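Local coordinates for immunoglobulin-like protein (Pseudomonas aeruginosa, PDB 3N6Y) that is of unknown function but folds as an immunoglobulin-like beta protein and, carrying a signal sequence, is probably exported from the cytoplasm, at residues T50-Y56 with D101-F107; P75-P80 with H111-G116. One frame throughout, in Å; residues are numbered along the deposited sequence.

Contact 1: residues T50-Y56 with D101-F107; sequences TKFGMRY and DVMAYEF
D101 meets Y56 at one end of an antiparallel strand pair: its N gives a bond to Y56 O of 2.8 Å. With CG of Y56 wedged between backbone N and carbonyl carbon (chi1 37°) in the modelled, less certain conformer, the phenol folds back across the neighbouring strand, and D101 O sits over the centre of one ring face. The D101 carboxylate has its salt bridge with K61. V102, beta-branched as suits a strand, lays CG2 alongside the aliphatic CG of R55, whose guanidinium reaches E13 and Q36. M103, a selenomethionine, extends inward beside M54, also selenomethionine; both reach strand 116-124 of the other sheet, consistent with the strand pair forming part of one immunoglobulin-like sandwich layer. A104 pairs with G53, whose backbone (phi 153°, psi -145°) suits a residue without CB and whose CA approaches M103 O. Y105 N donates to F52 O and F52 N to Y105 O, each pair 2.9 Å apart, and Y105 CB lies over a face of the F52 ring. E106 pairs with K51, whose NZ bonds Q36. F107 N donates to T50 O, and CZ of its ring packs obliquely 3.7 Å from F52 CE1, both rings being buried.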
loop_
_atom_site.group_PDB
_atom_site.type_symbol
_atom_site.label_atom_id
_atom_site.label_comp_id
_atom_site.label_asym_id
_atom_site.label_seq_id
_atom_site.Cartn_x
_atom_site.Cartn_y
_atom_site.Cartn_z
ATOM N N THR A 50 2.360 14.008 2.372
ATOM C CA THR A 50 2.520 12.856 3.268
ATOM C C THR A 50 2.292 11.565 2.508
ATOM O O THR A 50 1.275 11.428 1.862
ATOM C CB THR A 50 1.514 12.931 4.413
ATOM O OG1 THR A 50 1.714 14.130 5.147
ATOM C CG2 THR A 50 1.629 11.740 5.422
ATOM N N LYS A 51 3.259 10.667 2.567
ATOM C CA LYS A 51 3.178 9.314 2.010
ATOM C C LYS A 51 3.142 8.274 3.116
ATOM O O LYS A 51 3.948 8.307 4.057
ATOM C CB LYS A 51 4.331 9.077 1.024
ATOM C CG LYS A 51 4.450 7.665 0.500
ATOM C CD LYS A 51 5.720 7.580 -0.355
ATOM C CE LYS A 51 6.002 6.143 -0.729
ATOM N NZ LYS A 51 7.285 6.010 -1.506
ATOM N N PHE A 52 2.179 7.347 3.041
ATOM C CA PHE A 52 2.067 6.328 4.046
ATOM C C PHE A 52 1.699 4.969 3.451
ATOM O O PHE A 52 1.229 4.886 2.317
ATOM C CB PHE A 52 1.022 6.685 5.128
ATOM C CG PHE A 52 -0.398 6.802 4.590
ATOM C CD1 PHE A 52 -0.833 7.937 3.917
ATOM C CD2 PHE A 52 -1.287 5.734 4.715
ATOM C CE1 PHE A 52 -2.104 8.018 3.413
ATOM C CE2 PHE A 52 -2.586 5.823 4.231
ATOM C CZ PHE A 52 -2.989 6.959 3.567
ATOM N N GLY A 53 1.946 3.926 4.206
ATOM C CA GLY A 53 1.597 2.588 3.793
ATOM C C GLY A 53 2.485 1.536 4.403
ATOM O O GLY A 53 2.902 1.668 5.566
HETATM N N MSE A 54 2.741 0.495 3.632
HETATM C CA MSE A 54 3.426 -0.723 4.021
HETATM C C MSE A 54 4.618 -1.041 3.087
HETATM O O MSE A 54 4.549 -0.769 1.865
HETATM C CB MSE A 54 2.416 -1.904 4.028
HETATM C CG MSE A 54 1.449 -1.899 5.211
HETATM SE SE MSE A 54 0.300 -3.455 5.076
HETATM C CE MSE A 54 -0.608 -3.000 3.455
ATOM N N ARG A 55 5.655 -1.680 3.646
ATOM C CA ARG A 55 6.759 -2.230 2.888
ATOM C C ARG A 55 6.981 -3.620 3.480
ATOM O O ARG A 55 6.964 -3.815 4.701
ATOM C CB ARG A 55 8.015 -1.371 2.958
ATOM C CG ARG A 55 9.152 -1.922 2.108
ATOM C CD ARG A 55 10.226 -0.884 1.876
ATOM N NE ARG A 55 10.802 -0.481 3.167
ATOM C CZ ARG A 55 11.341 0.708 3.406
ATOM N NH1 ARG A 55 11.408 1.637 2.468
ATOM N NH2 ARG A 55 11.797 0.981 4.614
ATOM N N TYR A 56 7.165 -4.597 2.622
ATOM C CA TYR A 56 7.182 -6.002 3.018
ATOM C C TYR A 56 8.063 -6.810 2.055
ATOM O O TYR A 56 8.439 -6.336 0.962
ATOM C CB TYR A 56 5.748 -6.591 3.080
ATOM C CG TYR A 56 4.822 -6.079 2.001
ATOM C CD1 TYR A 56 4.081 -4.927 2.193
ATOM C CD2 TYR A 56 4.722 -6.721 0.766
ATOM C CE1 TYR A 56 3.265 -4.439 1.215
ATOM C CE2 TYR A 56 3.896 -6.249 -0.202
ATOM C CZ TYR A 56 3.180 -5.083 0.016
ATOM O OH TYR A 56 2.366 -4.549 -0.944
ATOM N N ASP A 101 8.551 -5.158 -1.608
ATOM C CA ASP A 101 7.337 -4.728 -2.276
ATOM C C ASP A 101 6.678 -3.672 -1.376
ATOM O O ASP A 101 6.864 -3.697 -0.190
ATOM C CB ASP A 101 6.403 -5.929 -2.446
ATOM C CG ASP A 101 6.893 -6.911 -3.503
ATOM O OD1 ASP A 101 7.765 -7.742 -3.184
ATOM O OD2 ASP A 101 6.412 -6.801 -4.656
ATOM N N VAL A 102 6.035 -2.695 -1.978
ATOM C CA VAL A 102 5.477 -1.535 -1.298
ATOM C C VAL A 102 4.043 -1.339 -1.723
ATOM O O VAL A 102 3.671 -1.544 -2.879
ATOM C CB VAL A 102 6.263 -0.278 -1.649
ATOM C CG1 VAL A 102 5.596 1.008 -1.094
ATOM C CG2 VAL A 102 7.712 -0.383 -1.155
HETATM N N MSE A 103 3.237 -0.962 -0.760
HETATM C CA MSE A 103 1.879 -0.462 -1.007
HETATM C C MSE A 103 1.758 0.859 -0.254
HETATM O O MSE A 103 1.660 0.885 0.974
HETATM C CB MSE A 103 0.789 -1.431 -0.546
HETATM C CG MSE A 103 -0.571 -0.862 -0.820
HETATM SE SE MSE A 103 -1.938 -2.144 -0.247
HETATM C CE MSE A 103 -3.457 -0.983 -0.694
ATOM N N ALA A 104 1.768 1.948 -1.010
ATOM C CA ALA A 104 1.741 3.287 -0.429
ATOM C C ALA A 104 0.748 4.206 -1.116
ATOM O O ALA A 104 0.386 4.003 -2.321
ATOM C CB ALA A 104 3.129 3.904 -0.410
ATOM N N TYR A 105 0.386 5.249 -0.385
ATOM C CA TYR A 105 -0.491 6.298 -0.842
ATOM C C TYR A 105 0.113 7.626 -0.431
ATOM O O TYR A 105 0.551 7.738 0.719
ATOM C CB TYR A 105 -1.896 6.159 -0.260
ATOM C CG TYR A 105 -2.923 7.032 -0.944
ATOM C CD1 TYR A 105 -3.170 8.315 -0.494
ATOM C CD2 TYR A 105 -3.628 6.573 -2.067
ATOM C CE1 TYR A 105 -4.118 9.133 -1.133
ATOM C CE2 TYR A 105 -4.597 7.391 -2.727
ATOM C CZ TYR A 105 -4.826 8.658 -2.221
ATOM O OH TYR A 105 -5.743 9.466 -2.813
ATOM N N GLU A 106 0.130 8.587 -1.369
ATOM C CA GLU A 106 0.626 9.931 -1.086
ATOM C C GLU A 106 -0.443 10.997 -1.376
ATOM O O GLU A 106 -1.128 10.964 -2.414
ATOM C CB GLU A 106 1.940 10.224 -1.844
ATOM C CG GLU A 106 2.681 11.448 -1.302
ATOM C CD GLU A 106 4.110 11.619 -1.816
ATOM O OE1 GLU A 106 4.806 10.606 -2.064
ATOM O OE2 GLU A 106 4.570 12.785 -1.936
ATOM N N PHE A 107 -0.564 11.955 -0.462
ATOM C CA PHE A 107 -1.489 13.059 -0.634
ATOM C C PHE A 107 -0.789 14.066 -1.568
ATOM O O PHE A 107 0.003 14.904 -1.119
ATOM C CB PHE A 107 -1.811 13.738 0.697
ATOM C CG PHE A 107 -2.524 12.853 1.718
ATOM C CD1 PHE A 107 -3.494 11.936 1.328
ATOM C CD2 PHE A 107 -2.256 12.982 3.063
ATOM C CE1 PHE A 107 -4.130 11.135 2.256
ATOM C CE2 PHE A 107 -2.910 12.203 4.029
ATOM C CZ PHE A 107 -3.864 11.263 3.611
HETATM O O HOH W 1 3.019 -4.286 -3.284
#

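Contact 2: residues P75-P80 with H111-G116; sequences PGVVTP and HEVVKG
H111 turns its side chain toward the segment V77-P80, and its CB already meets V78 O at 3.2 Å. From there CG sits between the backbone N and the carbonyl carbon (chi1 60°), which turns one face of the imidazole to T79 and P80. CD2 comes next, with V77 CG1 in the ring plane 3.8 Å away. At the far end, NE2 approaches the T79 methyl, CG2, at 3.6 Å, while CE1 and ND1 face P80, whose CD stands 3.7 Å from the ring centroid, 20° off the normal. This is a CH-pi contact, and T79 CA makes a second on the same face; a flat aromatic ring suits the rigid proline. No direct hydrogen bond joins the segments. A water instead takes the N-H of V78 and donates to H111 O, bridging strand 76-78, an edge strand of a six-stranded mixed sheet in this immunoglobulin-like fold, to the connection leading into strand 116-124. T79 OG1 is engaged by D81, Q83 and H85. Farther along, beta-branched V114 packs between P75 and V77: its CG2 meets V77 CG2 at 3.9 Å, and its CG1 meets P75 CB at 3.7 Å. The P75 ring also presses CG against K115 O. Just after the corner at P75, G76 adopts a positive phi (111°) that suits a residue lacking CB, and P75 and V77 both rest on W118.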
loop_
_atom_site.group_PDB
_atom_site.type_symbol
_atom_site.label_atom_id
_atom_site.label_comp_id
_atom_site.label_asym_id
_atom_site.label_seq_id
_atom_site.Cartn_x
_atom_site.Cartn_y
_atom_site.Cartn_z
ATOM N N PRO A 75 -11.834 7.078 3.114
ATOM C CA PRO A 75 -13.054 7.674 3.607
ATOM C C PRO A 75 -13.943 8.361 2.568
ATOM O O PRO A 75 -15.013 8.868 2.928
ATOM C CB PRO A 75 -12.551 8.701 4.629
ATOM C CG PRO A 75 -11.071 8.359 4.852
ATOM C CD PRO A 75 -10.637 7.805 3.583
ATOM N N GLY A 76 -13.509 8.354 1.306
ATOM C CA GLY A 76 -14.197 9.006 0.176
ATOM C C GLY A 76 -13.427 10.188 -0.340
ATOM O O GLY A 76 -13.594 11.299 0.145
ATOM N N VAL A 77 -12.576 9.926 -1.350
ATOM C CA VAL A 77 -11.828 10.961 -2.071
ATOM C C VAL A 77 -12.669 11.421 -3.239
ATOM O O VAL A 77 -13.016 10.637 -4.126
ATOM C CB VAL A 77 -10.474 10.384 -2.574
ATOM C CG1 VAL A 77 -9.750 11.407 -3.497
ATOM C CG2 VAL A 77 -9.614 9.990 -1.368
ATOM N N VAL A 78 -13.018 12.702 -3.253
ATOM C CA VAL A 78 -13.805 13.248 -4.357
ATOM C C VAL A 78 -12.885 14.023 -5.279
ATOM O O VAL A 78 -12.294 15.051 -4.892
ATOM C CB VAL A 78 -14.943 14.148 -3.860
ATOM C CG1 VAL A 78 -15.780 14.695 -5.076
ATOM C CG2 VAL A 78 -15.833 13.407 -2.775
ATOM N N THR A 79 -12.716 13.510 -6.498
ATOM C CA THR A 79 -11.835 14.150 -7.460
ATOM C C THR A 79 -12.531 15.389 -8.042
ATOM O O THR A 79 -13.746 15.551 -7.871
ATOM C CB THR A 79 -11.380 13.187 -8.547
ATOM O OG1 THR A 79 -12.467 12.328 -8.952
ATOM C CG2 THR A 79 -10.211 12.348 -8.079
ATOM N N PRO A 80 -11.763 16.306 -8.681
ATOM C CA PRO A 80 -12.375 17.548 -9.175
ATOM C C PRO A 80 -13.507 17.315 -10.196
ATOM O O PRO A 80 -14.347 18.205 -10.370
ATOM C CB PRO A 80 -11.196 18.271 -9.841
ATOM C CG PRO A 80 -9.998 17.809 -9.033
ATOM C CD PRO A 80 -10.283 16.352 -8.773
ATOM N N HIS A 111 -7.602 17.368 -2.754
ATOM C CA HIS A 111 -8.791 16.527 -2.599
ATOM C C HIS A 111 -8.449 15.125 -2.063
ATOM O O HIS A 111 -9.352 14.368 -1.670
ATOM C CB HIS A 111 -9.553 16.409 -3.929
ATOM C CG HIS A 111 -8.753 15.800 -5.032
ATOM N ND1 HIS A 111 -8.046 16.559 -5.942
ATOM C CD2 HIS A 111 -8.565 14.506 -5.375
ATOM C CE1 HIS A 111 -7.451 15.744 -6.803
ATOM N NE2 HIS A 111 -7.767 14.491 -6.500
ATOM N N GLU A 112 -7.180 14.741 -2.135
ATOM C CA GLU A 112 -6.758 13.443 -1.630
ATOM C C GLU A 112 -6.572 13.417 -0.104
ATOM O O GLU A 112 -6.583 12.333 0.533
ATOM C CB GLU A 112 -5.477 12.988 -2.342
ATOM C CG GLU A 112 -5.649 12.774 -3.802
ATOM C CD GLU A 112 -4.378 12.426 -4.502
ATOM O OE1 GLU A 112 -3.318 12.908 -4.096
ATOM O OE2 GLU A 112 -4.465 11.687 -5.497
ATOM N N VAL A 113 -6.454 14.620 0.512
ATOM C CA VAL A 113 -6.279 14.739 1.956
ATOM C C VAL A 113 -7.634 14.625 2.609
ATOM O O VAL A 113 -8.312 15.631 2.804
ATOM C CB VAL A 113 -5.612 16.103 2.340
ATOM C CG1 VAL A 113 -5.413 16.208 3.893
ATOM C CG2 VAL A 113 -4.293 16.343 1.544
ATOM N N VAL A 114 -8.024 13.388 2.934
ATOM C CA VAL A 114 -9.327 13.127 3.514
ATOM C C VAL A 114 -9.163 12.457 4.863
ATOM O O VAL A 114 -8.584 11.356 4.989
ATOM C CB VAL A 114 -10.178 12.230 2.597
ATOM C CG1 VAL A 114 -11.563 11.959 3.231
ATOM C CG2 VAL A 114 -10.307 12.858 1.220
ATOM N N LYS A 115 -9.644 13.151 5.892
ATOM C CA LYS A 115 -9.530 12.651 7.253
ATOM C C LYS A 115 -10.407 11.430 7.441
ATOM O O LYS A 115 -11.487 11.324 6.840
ATOM C CB LYS A 115 -9.903 13.750 8.278
ATOM C CG LYS A 115 -8.926 14.892 8.244
ATOM C CD LYS A 115 -9.255 16.007 9.247
ATOM C CE LYS A 115 -8.293 17.182 9.010
ATOM N NZ LYS A 115 -8.693 18.488 9.617
ATOM N N GLY A 116 -9.921 10.507 8.262
ATOM C CA GLY A 116 -10.658 9.301 8.628
ATOM C C GLY A 116 -9.801 8.051 8.467
ATOM O O GLY A 116 -8.569 8.124 8.369
HETATM O O HOH W 2 -12.088 14.895 -1.487
#

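How the contacts relate
Contact 1 lies deep, its centre about 5 Å from the centre of the chain, and seven of its residues are buried; contact 2 is a surface contact, its centre about 17 Å from the centre of the chain. The first joins two strands of one sheet by regular backbone bonds, with aromatic and selenomethionine side chains turned inward. The second joins an edge strand to a loop by a water, CH-pi contacts and small apolar groups. Both lean on strand 116-124, contact 1 through buried residues and contact 2 near the strand's start. They also meet directly, since the chain runs from 101-107 into 111-116: F107 CB packs on V113 CG2, and Y105 OH approaches E112 CG.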